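Local coordinates for succinyl-CoA ligase (ADP-forming) subunit alpha (Methanosaeta concilii, PDB 6HXI), which is a CoA-ligase family protein that carries a citrate synthase-like C-terminal part and is modelled here with bound coenzyme A, at residues B[18-23]-B[52-57]; B[96-101]-B[125-130]; B[378-383]-B[394-399]; B[463-468]-B[519-524]. All blocks are in the same frame, centred on the assembly; numbering follows the deposited sequence.

Interaction 1. Residues B[18-23]-B[52-57]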
loop_
_atom_site.group_PDB
_atom_site.type_symbol
_atom_site.label_atom_id
_atom_site.label_comp_id
_atom_site.label_asym_id
_atom_site.label_seq_id
_atom_site.Cartn_x
_atom_site.Cartn_y
_atom_site.Cartn_z
ATOM N N TYR B 18 41.818 1.603 5.256
ATOM C CA TYR B 18 41.362 2.010 3.924
ATOM C C TYR B 18 40.863 0.741 3.220
ATOM O O TYR B 18 41.641 -0.199 2.987
ATOM C CB TYR B 18 42.490 2.682 3.094
ATOM C CG TYR B 18 41.961 3.258 1.801
ATOM C CD1 TYR B 18 41.719 2.441 0.701
ATOM C CD2 TYR B 18 41.608 4.604 1.706
ATOM C CE1 TYR B 18 41.156 2.944 -0.460
ATOM C CE2 TYR B 18 41.056 5.123 0.537
ATOM C CZ TYR B 18 40.821 4.284 -0.537
ATOM O OH TYR B 18 40.291 4.777 -1.695
ATOM N N GLY B 19 39.575 0.737 2.894
ATOM C CA GLY B 19 38.919 -0.381 2.234
ATOM C C GLY B 19 37.979 -1.068 3.193
ATOM O O GLY B 19 38.332 -1.279 4.351
ATOM N N TYR B 20 36.783 -1.436 2.716
ATOM C CA TYR B 20 35.774 -2.075 3.553
ATOM C C TYR B 20 36.056 -3.548 3.784
ATOM O O TYR B 20 35.399 -4.411 3.224
ATOM C CB TYR B 20 34.352 -1.817 3.004
ATOM C CG TYR B 20 33.273 -1.942 4.056
ATOM C CD1 TYR B 20 33.392 -1.304 5.286
ATOM C CD2 TYR B 20 32.146 -2.731 3.836
ATOM C CE1 TYR B 20 32.416 -1.444 6.271
ATOM C CE2 TYR B 20 31.154 -2.855 4.807
ATOM C CZ TYR B 20 31.274 -2.175 6.006
ATOM O OH TYR B 20 30.307 -2.310 6.976
ATOM N N GLN B 21 37.050 -3.833 4.628
ATOM C CA GLN B 21 37.485 -5.197 4.930
ATOM C C GLN B 21 37.010 -5.560 6.311
ATOM O O GLN B 21 37.760 -5.451 7.276
ATOM C CB GLN B 21 39.023 -5.315 4.781
ATOM C CG GLN B 21 39.518 -5.139 3.341
ATOM C CD GLN B 21 39.207 -6.296 2.419
ATOM O OE1 GLN B 21 39.305 -7.461 2.801
ATOM N NE2 GLN B 21 38.815 -6.001 1.176
ATOM N N THR B 22 35.758 -5.949 6.409
ATOM C CA THR B 22 35.063 -6.233 7.671
ATOM C C THR B 22 35.757 -7.307 8.525
ATOM O O THR B 22 35.843 -7.149 9.747
ATOM C CB THR B 22 33.578 -6.560 7.432
ATOM O OG1 THR B 22 33.492 -7.817 6.770
ATOM C CG2 THR B 22 32.861 -5.495 6.604
ATOM N N ASN B 23 36.260 -8.376 7.911
ATOM C CA ASN B 23 36.972 -9.427 8.664
ATOM C C ASN B 23 38.297 -8.933 9.252
ATOM O O ASN B 23 38.595 -9.215 10.415
ATOM C CB ASN B 23 37.186 -10.684 7.798
ATOM C CG ASN B 23 37.254 -11.970 8.581
ATOM O OD1 ASN B 23 37.030 -12.016 9.801
ATOM N ND2 ASN B 23 37.544 -13.056 7.883
ATOM N N GLY B 52 29.562 6.762 6.527
ATOM C CA GLY B 52 28.571 6.263 7.463
ATOM C C GLY B 52 29.152 5.641 8.705
ATOM O O GLY B 52 30.130 6.137 9.273
ATOM N N ILE B 53 28.548 4.532 9.120
ATOM C CA ILE B 53 28.969 3.785 10.295
ATOM C C ILE B 53 29.215 2.342 9.976
ATOM O O ILE B 53 28.648 1.795 9.015
ATOM C CB ILE B 53 27.983 3.922 11.488
ATOM C CG1 ILE B 53 26.550 3.434 11.132
ATOM C CG2 ILE B 53 27.997 5.316 12.081
ATOM C CD1 ILE B 53 25.629 3.188 12.401
ATOM N N HIS B 54 30.061 1.714 10.803
ATOM C CA HIS B 54 30.334 0.300 10.725
ATOM C C HIS B 54 30.250 -0.264 12.135
ATOM O O HIS B 54 30.828 0.284 13.057
ATOM C CB HIS B 54 31.697 0.038 10.097
ATOM C CG HIS B 54 32.138 -1.402 10.184
ATOM N ND1 HIS B 54 31.533 -2.394 9.427
ATOM C CD2 HIS B 54 33.096 -1.971 10.956
ATOM C CE1 HIS B 54 32.147 -3.525 9.754
ATOM N NE2 HIS B 54 33.093 -3.318 10.669
ATOM N N LYS B 55 29.508 -1.340 12.305
ATOM C CA LYS B 55 29.369 -1.994 13.603
ATOM C C LYS B 55 30.240 -3.249 13.661
ATOM O O LYS B 55 30.230 -4.060 12.750
ATOM C CB LYS B 55 27.883 -2.309 13.858
ATOM C CG LYS B 55 27.597 -2.980 15.203
ATOM C CD LYS B 55 26.095 -2.956 15.568
ATOM C CE LYS B 55 25.201 -3.618 14.558
ATOM N NZ LYS B 55 25.657 -4.990 14.230
ATOM N N ALA B 56 30.986 -3.407 14.739
ATOM C CA ALA B 56 31.862 -4.546 14.983
ATOM C C ALA B 56 31.812 -4.896 16.472
ATOM O O ALA B 56 31.201 -4.168 17.262
ATOM C CB ALA B 56 33.287 -4.190 14.581
ATOM N N PHE B 57 32.470 -5.981 16.856
ATOM C CA PHE B 57 32.560 -6.413 18.245
ATOM C C PHE B 57 33.806 -5.894 18.945
ATOM O O PHE B 57 34.884 -5.819 18.351
ATOM C CB PHE B 57 32.638 -7.947 18.322
ATOM C CG PHE B 57 31.342 -8.690 18.206
ATOM C CD1 PHE B 57 30.376 -8.598 19.206
ATOM C CD2 PHE B 57 31.081 -9.491 17.102
ATOM C CE1 PHE B 57 29.192 -9.323 19.120
ATOM C CE2 PHE B 57 29.893 -10.215 17.018
ATOM C CZ PHE B 57 28.951 -10.117 18.026
HETATM O O HOH W 1 34.094 -5.843 11.384
#
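The rings of Tyr20 and His54 meet obliquely, planes 85° apart, in the Rossmann-like coenzyme A-binding domain, where the turn leading into helix 22-34 faces 52-58, the outermost strand of the sheet within this chain. Tyr20 brings its hydroxyl to the rim of the imidazole, and a single hydrogen bond joins Tyr20 OH and His54 ND1 at 2.7 Å, close to the plane of the histidine ring. At another point of that rim, also in plane, sits a water 2.8 Å from His54 NE2, so both ring nitrogens are engaged, which should restrain the rotation of the imidazole. One face of the tyrosine ring is covered near its rim by the methyl of Thr22, whose CG2 also lies 3.8 Å from His54 CE1; the methyl therefore packs in the corner between the two rings.

His54 can reach across because its CG is anti to the backbone N (chi1 171°), sending the ring off the strand toward the turn. Tyr20 is the centre of an inverse gamma turn, closed by Gln21 N bonding to Gly19 O at 2.9 Å. The next residue, Gln21, is the N-cap of helix 22-34 and touches coenzyme A. Behind the contact, Ile53 and Lys55 lean the other way, onto Ile356 of a second subunit. The water completes the link to the helix start: it donates to Thr22 O at 2.7 Å.

Interaction 2. Residues B[96-101]-B[125-130]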
loop_
_atom_site.group_PDB
_atom_site.type_symbol
_atom_site.label_atom_id
_atom_site.label_comp_id
_atom_site.label_asym_id
_atom_site.label_seq_id
_atom_site.Cartn_x
_atom_site.Cartn_y
_atom_site.Cartn_z
ATOM N N THR B 96 46.207 5.982 -3.453
ATOM C CA THR B 96 45.733 6.032 -2.063
ATOM C C THR B 96 46.907 6.126 -1.068
ATOM O O THR B 96 46.830 6.929 -0.141
ATOM C CB THR B 96 44.749 4.878 -1.788
ATOM O OG1 THR B 96 45.427 3.631 -1.960
ATOM C CG2 THR B 96 43.499 4.936 -2.719
ATOM N N THR B 97 48.000 5.382 -1.289
ATOM C CA THR B 97 49.195 5.468 -0.422
ATOM C C THR B 97 49.834 6.854 -0.521
ATOM O O THR B 97 50.181 7.446 0.504
ATOM C CB THR B 97 50.225 4.385 -0.752
ATOM O OG1 THR B 97 49.594 3.105 -0.670
ATOM C CG2 THR B 97 51.430 4.435 0.177
ATOM N N MET B 98 49.945 7.375 -1.756
ATOM C CA MET B 98 50.507 8.682 -2.028
ATOM C C MET B 98 49.687 9.774 -1.354
ATOM O O MET B 98 50.266 10.660 -0.716
ATOM C CB MET B 98 50.695 8.911 -3.537
ATOM C CG MET B 98 51.807 8.051 -4.155
ATOM S SD MET B 98 53.468 8.434 -3.555
ATOM C CE MET B 98 53.769 10.026 -4.400
ATOM N N GLU B 99 48.348 9.661 -1.419
ATOM C CA GLU B 99 47.446 10.603 -0.744
ATOM C C GLU B 99 47.617 10.542 0.788
ATOM O O GLU B 99 47.714 11.582 1.425
ATOM C CB GLU B 99 45.993 10.356 -1.163
ATOM C CG GLU B 99 45.057 11.510 -0.846
ATOM C CD GLU B 99 43.621 11.322 -1.299
ATOM O OE1 GLU B 99 42.876 12.330 -1.342
ATOM O OE2 GLU B 99 43.243 10.171 -1.627
ATOM N N ALA B 100 47.700 9.334 1.366
ATOM C CA ALA B 100 47.915 9.178 2.804
ATOM C C ALA B 100 49.278 9.749 3.244
ATOM O O ALA B 100 49.349 10.387 4.301
ATOM C CB ALA B 100 47.809 7.716 3.193
ATOM N N LEU B 101 50.355 9.531 2.430
ATOM C CA LEU B 101 51.716 10.024 2.722
ATOM C C LEU B 101 51.779 11.572 2.694
ATOM O O LEU B 101 52.546 12.175 3.441
ATOM C CB LEU B 101 52.766 9.414 1.754
ATOM C CG LEU B 101 53.120 7.910 1.890
ATOM C CD1 LEU B 101 54.033 7.454 0.752
ATOM C CD2 LEU B 101 53.808 7.590 3.225
ATOM N N ALA B 125 58.404 4.368 -1.879
ATOM C CA ALA B 125 59.578 4.205 -1.019
ATOM C C ALA B 125 60.348 5.491 -0.907
ATOM O O ALA B 125 60.655 5.897 0.211
ATOM C CB ALA B 125 60.488 3.098 -1.548
ATOM N N ALA B 126 60.641 6.155 -2.061
ATOM C CA ALA B 126 61.361 7.424 -2.114
ATOM C C ALA B 126 60.535 8.551 -1.440
ATOM O O ALA B 126 61.104 9.357 -0.698
ATOM C CB ALA B 126 61.665 7.781 -3.551
ATOM N N THR B 127 59.199 8.580 -1.671
ATOM C CA THR B 127 58.295 9.558 -1.062
ATOM C C THR B 127 58.339 9.388 0.457
ATOM O O THR B 127 58.475 10.373 1.176
ATOM C CB THR B 127 56.876 9.446 -1.660
ATOM O OG1 THR B 127 56.946 9.783 -3.039
ATOM C CG2 THR B 127 55.865 10.373 -0.995
ATOM N N ALA B 128 58.313 8.134 0.923
ATOM C CA ALA B 128 58.369 7.792 2.341
ATOM C C ALA B 128 59.657 8.265 2.985
ATOM O O ALA B 128 59.607 8.941 4.016
ATOM C CB ALA B 128 58.179 6.288 2.533
ATOM N N ARG B 129 60.801 7.969 2.354
ATOM C CA ARG B 129 62.137 8.347 2.845
ATOM C C ARG B 129 62.317 9.868 2.920
ATOM O O ARG B 129 62.809 10.361 3.931
ATOM C CB ARG B 129 63.269 7.657 2.034
ATOM C CG ARG B 129 63.248 6.124 2.182
ATOM C CD ARG B 129 64.361 5.390 1.440
ATOM N NE ARG B 129 63.895 4.172 0.754
ATOM C CZ ARG B 129 63.690 2.984 1.331
ATOM N NH1 ARG B 129 63.281 1.950 0.607
ATOM N NH2 ARG B 129 63.886 2.826 2.636
ATOM N N LYS B 130 61.837 10.603 1.899
ATOM C CA LYS B 130 61.892 12.063 1.815
ATOM C C LYS B 130 61.100 12.743 2.945
ATOM O O LYS B 130 61.554 13.748 3.475
ATOM C CB LYS B 130 61.381 12.526 0.431
ATOM C CG LYS B 130 61.584 14.007 0.109
ATOM C CD LYS B 130 60.779 14.395 -1.126
ATOM C CE LYS B 130 60.313 15.834 -1.122
ATOM N NZ LYS B 130 59.160 16.060 -0.205
#
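This is a helix-to-helix contact between neighbours on one side of a Rossmann-like sheet: Met98 and Leu101 of helix 93-102 close on Thr127 and Ala128 of helix 118-130. The two helices lie on either side of strand 108-111 along the chain, in successive beta-alpha-beta units, and accordingly run almost parallel, with local axes 7° apart and 10.7 Å from each other. At that spacing the contact is made mainly by side chains, and no hydrogen bond crosses.

Thr127 lies against two residues three positions apart on the facing helix, Met98 and Leu101. Met98, bent at chi2 and chi3, reaches across to helix 118-130, bringing its SD to 4.0 Å from Thr127 CG2 and its methyl CE to 3.5 Å from Thr127 OG1. The contact with the methyl is van der Waals only; the polar partner of OG1 is Val123 O, in its own helix. Leu101 CD1 also grazes the backbone of Ala128, 4.3 Å from Ala128 N, and both residues rest on Val135 of strand 134-136, which floors the groove between the helices. Leu156 of the citrate lyase chain packs on Thr127 as well. On its other branch, Thr127 turns its methyl to the leucine, CG2 lying 3.9 Å from Leu101 CD1.

Interaction 3. Residues B[378-383]-B[394-399]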
loop_
_atom_site.group_PDB
_atom_site.type_symbol
_atom_site.label_atom_id
_atom_site.label_comp_id
_atom_site.label_asym_id
_atom_site.label_seq_id
_atom_site.Cartn_x
_atom_site.Cartn_y
_atom_site.Cartn_z
ATOM N N LEU B 378 11.846 -22.355 -18.705
ATOM C CA LEU B 378 11.982 -21.549 -19.921
ATOM C C LEU B 378 12.326 -22.348 -21.142
ATOM O O LEU B 378 11.747 -22.082 -22.201
ATOM C CB LEU B 378 12.990 -20.431 -19.686
ATOM C CG LEU B 378 12.651 -19.484 -18.537
ATOM C CD1 LEU B 378 13.859 -18.710 -18.155
ATOM C CD2 LEU B 378 11.571 -18.579 -18.951
ATOM N N ASP B 379 13.190 -23.405 -21.005
ATOM C CA ASP B 379 13.463 -24.247 -22.175
ATOM C C ASP B 379 12.207 -24.975 -22.615
ATOM O O ASP B 379 12.053 -25.200 -23.809
ATOM C CB ASP B 379 14.602 -25.258 -21.921
ATOM C CG ASP B 379 15.990 -24.677 -21.784
ATOM O OD1 ASP B 379 16.165 -23.462 -22.074
ATOM O OD2 ASP B 379 16.909 -25.425 -21.338
ATOM N N ARG B 380 11.272 -25.279 -21.674
ATOM C CA ARG B 380 10.033 -25.988 -21.995
ATOM C C ARG B 380 8.907 -25.075 -22.396
ATOM O O ARG B 380 7.803 -25.550 -22.682
ATOM C CB ARG B 380 9.617 -26.945 -20.875
ATOM C CG ARG B 380 10.494 -28.225 -20.867
ATOM C CD ARG B 380 10.631 -28.825 -19.473
ATOM N NE ARG B 380 9.423 -29.520 -19.018
ATOM C CZ ARG B 380 9.319 -30.843 -18.905
ATOM N NH1 ARG B 380 8.190 -31.391 -18.479
ATOM N NH2 ARG B 380 10.348 -31.627 -19.212
ATOM N N LYS B 381 9.166 -23.756 -22.449
ATOM C CA LYS B 381 8.166 -22.755 -22.856
ATOM C C LYS B 381 6.870 -22.872 -22.061
ATOM O O LYS B 381 5.786 -22.752 -22.615
ATOM C CB LYS B 381 7.904 -22.819 -24.363
ATOM C CG LYS B 381 9.150 -22.850 -25.225
ATOM C CD LYS B 381 9.863 -21.517 -25.393
ATOM C CE LYS B 381 11.107 -21.699 -26.233
ATOM N NZ LYS B 381 10.756 -21.983 -27.658
ATOM N N MET B 382 6.994 -23.113 -20.744
ATOM C CA MET B 382 5.875 -23.212 -19.798
ATOM C C MET B 382 5.034 -21.943 -19.764
ATOM O O MET B 382 3.848 -22.001 -19.456
ATOM C CB MET B 382 6.389 -23.579 -18.387
ATOM C CG MET B 382 6.870 -25.052 -18.349
ATOM S SD MET B 382 7.174 -25.652 -16.674
ATOM C CE MET B 382 5.484 -25.621 -16.015
ATOM N N GLY B 383 5.653 -20.828 -20.120
ATOM C CA GLY B 383 4.992 -19.540 -20.190
ATOM C C GLY B 383 4.652 -18.991 -18.815
ATOM O O GLY B 383 4.847 -19.659 -17.797
ATOM N N LYS B 394 1.686 -25.110 -7.151
ATOM C CA LYS B 394 2.738 -26.140 -7.072
ATOM C C LYS B 394 2.415 -27.298 -8.037
ATOM O O LYS B 394 2.449 -28.458 -7.664
ATOM C CB LYS B 394 2.993 -26.586 -5.622
ATOM C CG LYS B 394 3.652 -25.500 -4.787
ATOM C CD LYS B 394 4.163 -26.014 -3.451
ATOM C CE LYS B 394 3.048 -26.369 -2.525
ATOM N NZ LYS B 394 3.534 -27.139 -1.350
ATOM N N LYS B 395 1.987 -26.934 -9.270
ATOM C CA LYS B 395 1.611 -27.883 -10.305
ATOM C C LYS B 395 2.242 -27.576 -11.634
ATOM O O LYS B 395 2.381 -26.430 -12.007
ATOM C CB LYS B 395 0.081 -27.921 -10.519
ATOM C CG LYS B 395 -0.735 -28.381 -9.322
ATOM C CD LYS B 395 -0.645 -29.875 -9.114
ATOM C CE LYS B 395 -0.872 -30.212 -7.661
ATOM N NZ LYS B 395 -2.221 -29.830 -7.194
ATOM N N GLU B 396 2.518 -28.623 -12.391
ATOM C CA GLU B 396 2.957 -28.529 -13.770
ATOM C C GLU B 396 1.628 -28.653 -14.495
ATOM O O GLU B 396 1.045 -29.723 -14.527
ATOM C CB GLU B 396 3.930 -29.665 -14.128
ATOM C CG GLU B 396 4.553 -29.444 -15.503
ATOM C CD GLU B 396 5.842 -30.173 -15.850
ATOM O OE1 GLU B 396 6.372 -29.908 -16.956
ATOM O OE2 GLU B 396 6.332 -30.983 -15.024
ATOM N N LEU B 397 1.065 -27.521 -14.914
ATOM C CA LEU B 397 -0.294 -27.549 -15.466
ATOM C C LEU B 397 -0.301 -27.981 -16.883
ATOM O O LEU B 397 0.635 -27.647 -17.605
ATOM C CB LEU B 397 -0.942 -26.144 -15.377
ATOM C CG LEU B 397 -1.261 -25.600 -13.989
ATOM C CD1 LEU B 397 -1.635 -24.197 -14.101
ATOM C CD2 LEU B 397 -2.421 -26.384 -13.347
ATOM N N PRO B 398 -1.418 -28.593 -17.356
ATOM C CA PRO B 398 -1.502 -28.903 -18.791
ATOM C C PRO B 398 -1.578 -27.611 -19.593
ATOM O O PRO B 398 -1.952 -26.564 -19.047
ATOM C CB PRO B 398 -2.768 -29.757 -18.917
ATOM C CG PRO B 398 -3.492 -29.614 -17.646
ATOM C CD PRO B 398 -2.631 -29.006 -16.611
ATOM N N GLU B 399 -1.196 -27.672 -20.862
ATOM C CA GLU B 399 -1.198 -26.533 -21.798
ATOM C C GLU B 399 -2.501 -25.723 -21.811
ATOM O O GLU B 399 -2.412 -24.505 -21.726
ATOM C CB GLU B 399 -0.815 -26.978 -23.231
ATOM C CG GLU B 399 0.670 -27.355 -23.288
ATOM C CD GLU B 399 1.259 -27.810 -24.608
ATOM O OE1 GLU B 399 0.906 -27.214 -25.653
ATOM O OE2 GLU B 399 2.131 -28.712 -24.583
#
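Arg380 and Glu396 form a salt bridge between the Schellman motif that ends helix 374-379 and the loop leading to helix 399-412. It rests on one hydrogen bond, from Arg380 NH1 to Glu396 OE1 at 2.8 Å, with an N-H...O angle of 150°. The oxygen is met on its syn side, and the partners are each somewhat tilted from the other's plane. With guanidinium and carboxylate planes 52° apart the grip is single-pronged: Glu396 OE2 stays 3.9 Å from Arg380 NH1.

The second carboxylate oxygen turns to another copy of the protein, where Gln617 of a neighbouring subunit gives it a weak hydrogen bond and Glu613 of that subunit sets a like charge close by. Lys372 touches Glu396 and brings its ammonium near Arg380 NE, so the influences of these charges on the acid probably oppose each other. Arg380 is exposed and touches a crystal neighbour, so its exact pose may owe something to the lattice.

Glu396 extends straight beyond CG, a chi1 of -171° swinging CG to the far side from N, and spans the gap to the other segment. Lys381, at positive phi, turns the chain out of the helix, and Arg380 and Met382 on either side of it both reach the same glutamate. Met382 supplies the packing: its chain bends at chi3 and crosses the aliphatic part of Glu396 at about a right angle, bringing Met382 CE to 4.0 Å from Glu396 CG.

Interaction 4. Residues B[463-468]-B[519-524]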
loop_
_atom_site.group_PDB
_atom_site.type_symbol
_atom_site.label_atom_id
_atom_site.label_comp_id
_atom_site.label_asym_id
_atom_site.label_seq_id
_atom_site.Cartn_x
_atom_site.Cartn_y
_atom_site.Cartn_z
ATOM N N ARG B 463 -20.862 -24.473 -4.373
ATOM C CA ARG B 463 -21.711 -24.932 -3.272
ATOM C C ARG B 463 -23.081 -25.421 -3.783
ATOM O O ARG B 463 -23.465 -26.547 -3.490
ATOM C CB ARG B 463 -21.848 -23.822 -2.210
ATOM C CG ARG B 463 -22.816 -24.155 -1.075
ATOM C CD ARG B 463 -23.275 -22.926 -0.310
ATOM N NE ARG B 463 -23.898 -21.913 -1.171
ATOM C CZ ARG B 463 -25.175 -21.903 -1.544
ATOM N NH1 ARG B 463 -26.000 -22.865 -1.148
ATOM N NH2 ARG B 463 -25.634 -20.935 -2.326
ATOM N N ALA B 464 -23.768 -24.634 -4.595
ATOM C CA ALA B 464 -25.065 -25.014 -5.137
ATOM C C ALA B 464 -24.993 -26.332 -5.883
ATOM O O ALA B 464 -25.747 -27.247 -5.573
ATOM C CB ALA B 464 -25.599 -23.914 -6.047
ATOM N N GLN B 465 -24.051 -26.445 -6.835
ATOM C CA GLN B 465 -23.846 -27.607 -7.673
ATOM C C GLN B 465 -23.395 -28.820 -6.870
ATOM O O GLN B 465 -23.824 -29.919 -7.193
ATOM C CB GLN B 465 -22.850 -27.248 -8.777
ATOM C CG GLN B 465 -22.821 -28.205 -9.971
ATOM C CD GLN B 465 -21.613 -29.096 -10.040
ATOM O OE1 GLN B 465 -20.604 -28.906 -9.355
ATOM N NE2 GLN B 465 -21.677 -30.067 -10.919
ATOM N N GLU B 466 -22.581 -28.626 -5.813
ATOM C CA GLU B 466 -22.074 -29.705 -4.936
ATOM C C GLU B 466 -23.209 -30.277 -4.079
ATOM O O GLU B 466 -23.478 -31.482 -4.128
ATOM C CB GLU B 466 -20.980 -29.192 -3.969
ATOM C CG GLU B 466 -19.543 -29.297 -4.439
ATOM C CD GLU B 466 -18.556 -28.697 -3.453
ATOM O OE1 GLU B 466 -17.486 -29.308 -3.242
ATOM O OE2 GLU B 466 -18.862 -27.631 -2.869
ATOM N N THR B 467 -23.874 -29.389 -3.290
ATOM C CA THR B 467 -24.975 -29.741 -2.384
ATOM C C THR B 467 -26.197 -30.307 -3.143
ATOM O O THR B 467 -27.198 -30.665 -2.522
ATOM C CB THR B 467 -25.324 -28.576 -1.446
ATOM O OG1 THR B 467 -25.911 -27.508 -2.191
ATOM C CG2 THR B 467 -24.118 -28.081 -0.647
ATOM N N GLY B 468 -26.087 -30.405 -4.459
ATOM C CA GLY B 468 -27.122 -30.970 -5.308
ATOM C C GLY B 468 -28.278 -30.076 -5.707
ATOM O O GLY B 468 -29.156 -30.532 -6.451
ATOM N N LEU B 519 -19.547 -25.069 -15.482
ATOM C CA LEU B 519 -19.991 -24.156 -16.529
ATOM C C LEU B 519 -21.369 -24.569 -17.065
ATOM O O LEU B 519 -22.229 -23.701 -17.226
ATOM C CB LEU B 519 -18.961 -23.962 -17.647
ATOM C CG LEU B 519 -19.443 -23.132 -18.854
ATOM C CD1 LEU B 519 -19.548 -21.636 -18.507
ATOM C CD2 LEU B 519 -18.537 -23.341 -20.044
ATOM N N ASN B 520 -21.612 -25.884 -17.237
ATOM C CA ASN B 520 -22.908 -26.361 -17.713
ATOM C C ASN B 520 -24.028 -26.021 -16.715
ATOM O O ASN B 520 -25.100 -25.574 -17.126
ATOM C CB ASN B 520 -22.878 -27.844 -18.106
ATOM C CG ASN B 520 -21.940 -28.201 -19.255
ATOM O OD1 ASN B 520 -21.659 -27.410 -20.176
ATOM N ND2 ASN B 520 -21.445 -29.430 -19.229
ATOM N N TYR B 521 -23.748 -26.148 -15.409
ATOM C CA TYR B 521 -24.673 -25.755 -14.342
ATOM C C TYR B 521 -24.882 -24.231 -14.418
ATOM O O TYR B 521 -26.018 -23.754 -14.405
ATOM C CB TYR B 521 -24.067 -26.163 -12.971
ATOM C CG TYR B 521 -24.974 -25.903 -11.776
ATOM C CD1 TYR B 521 -25.893 -26.862 -11.350
ATOM C CD2 TYR B 521 -24.905 -24.706 -11.067
ATOM C CE1 TYR B 521 -26.728 -26.630 -10.260
ATOM C CE2 TYR B 521 -25.740 -24.462 -9.972
ATOM C CZ TYR B 521 -26.658 -25.423 -9.582
ATOM O OH TYR B 521 -27.497 -25.186 -8.520
ATOM N N ALA B 522 -23.777 -23.472 -14.535
ATOM C CA ALA B 522 -23.840 -22.009 -14.580
ATOM C C ALA B 522 -24.723 -21.497 -15.693
ATOM O O ALA B 522 -25.489 -20.557 -15.450
ATOM C CB ALA B 522 -22.456 -21.400 -14.669
ATOM N N LEU B 523 -24.630 -22.130 -16.893
ATOM C CA LEU B 523 -25.430 -21.795 -18.067
ATOM C C LEU B 523 -26.908 -22.151 -17.861
ATOM O O LEU B 523 -27.733 -21.493 -18.459
ATOM C CB LEU B 523 -24.876 -22.421 -19.388
ATOM C CG LEU B 523 -23.459 -21.974 -19.842
ATOM C CD1 LEU B 523 -22.980 -22.799 -20.997
ATOM C CD2 LEU B 523 -23.420 -20.500 -20.209
ATOM N N GLN B 524 -27.241 -23.171 -17.027
ATOM C CA GLN B 524 -28.623 -23.528 -16.670
ATOM C C GLN B 524 -29.184 -22.435 -15.762
ATOM O O GLN B 524 -30.338 -22.064 -15.931
ATOM C CB GLN B 524 -28.709 -24.896 -15.952
ATOM C CG GLN B 524 -28.605 -26.108 -16.867
ATOM C CD GLN B 524 -28.679 -27.407 -16.077
ATOM O OE1 GLN B 524 -27.708 -27.851 -15.437
ATOM N NE2 GLN B 524 -29.836 -28.055 -16.095
#
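The central interaction is a CH-pi contact: Gln465 lies over one face of the Tyr521 ring, its CB 3.9 Å from the ring centroid and only 9° off the normal. Gln465 CG follows toward the inner end of the ring, 3.6 Å from Tyr521 CD1. Past that point the chain bends at chi2 and carries the amide away, so the ring is met by the methylenes and not by the polar group.

Packing continues at the far end of the tyrosine. Ala464 CB packs on Tyr521 CE2 at 4.0 Å, coming in obliquely, and also comes within 3.4 Å of Tyr521 OH. Its chi1 of -176°, which leaves the ring trans to N, makes Tyr521 project straight off its helix and lie alongside this last turn of helix 453-466.

The hydrogen bonds run beside the contact. Tyr521 OH, on a buried residue, is hydrogen-bonded to Leu469 O, just beyond Gly468, where the helix has ended with positive phi. Arg463 O is gripped twice, by Thr467 N and by Thr467 OG1 at 2.9 Å, the hydroxyl approaching from above the carbonyl plane.

The setting is the all-helical, citrate synthase-like part of the chain. Phe474 of helix 471-480 packs on both Ala464 and Tyr521, closing a three-helix junction, while Leu519 and Leu523 of helix 517-530 pack against helix 500-512.

In the fold
The four contacts follow one another along the chain and fall into two pairs. Interactions 1 and 2 share the Rossmann-like sheet; their centres are 25 Å apart and they touch directly, Tyr18 OH lying 3.4 Å from Thr96 CG2. Interaction 1 borders the coenzyme A pocket: it contributes Gln21, and the side chain of Tyr20 is about 7 Å from the ligand. Interactions 3 and 4 belong to the helical C-terminal part, with centres 30 Å apart and nearest atoms about 16 Å apart. Tyr521 of interaction 4 is itself about 12 Å from a bound coenzyme A. Between interactions 2 and 4 the centres are 87 Å apart, on opposite sides of the chain's centre.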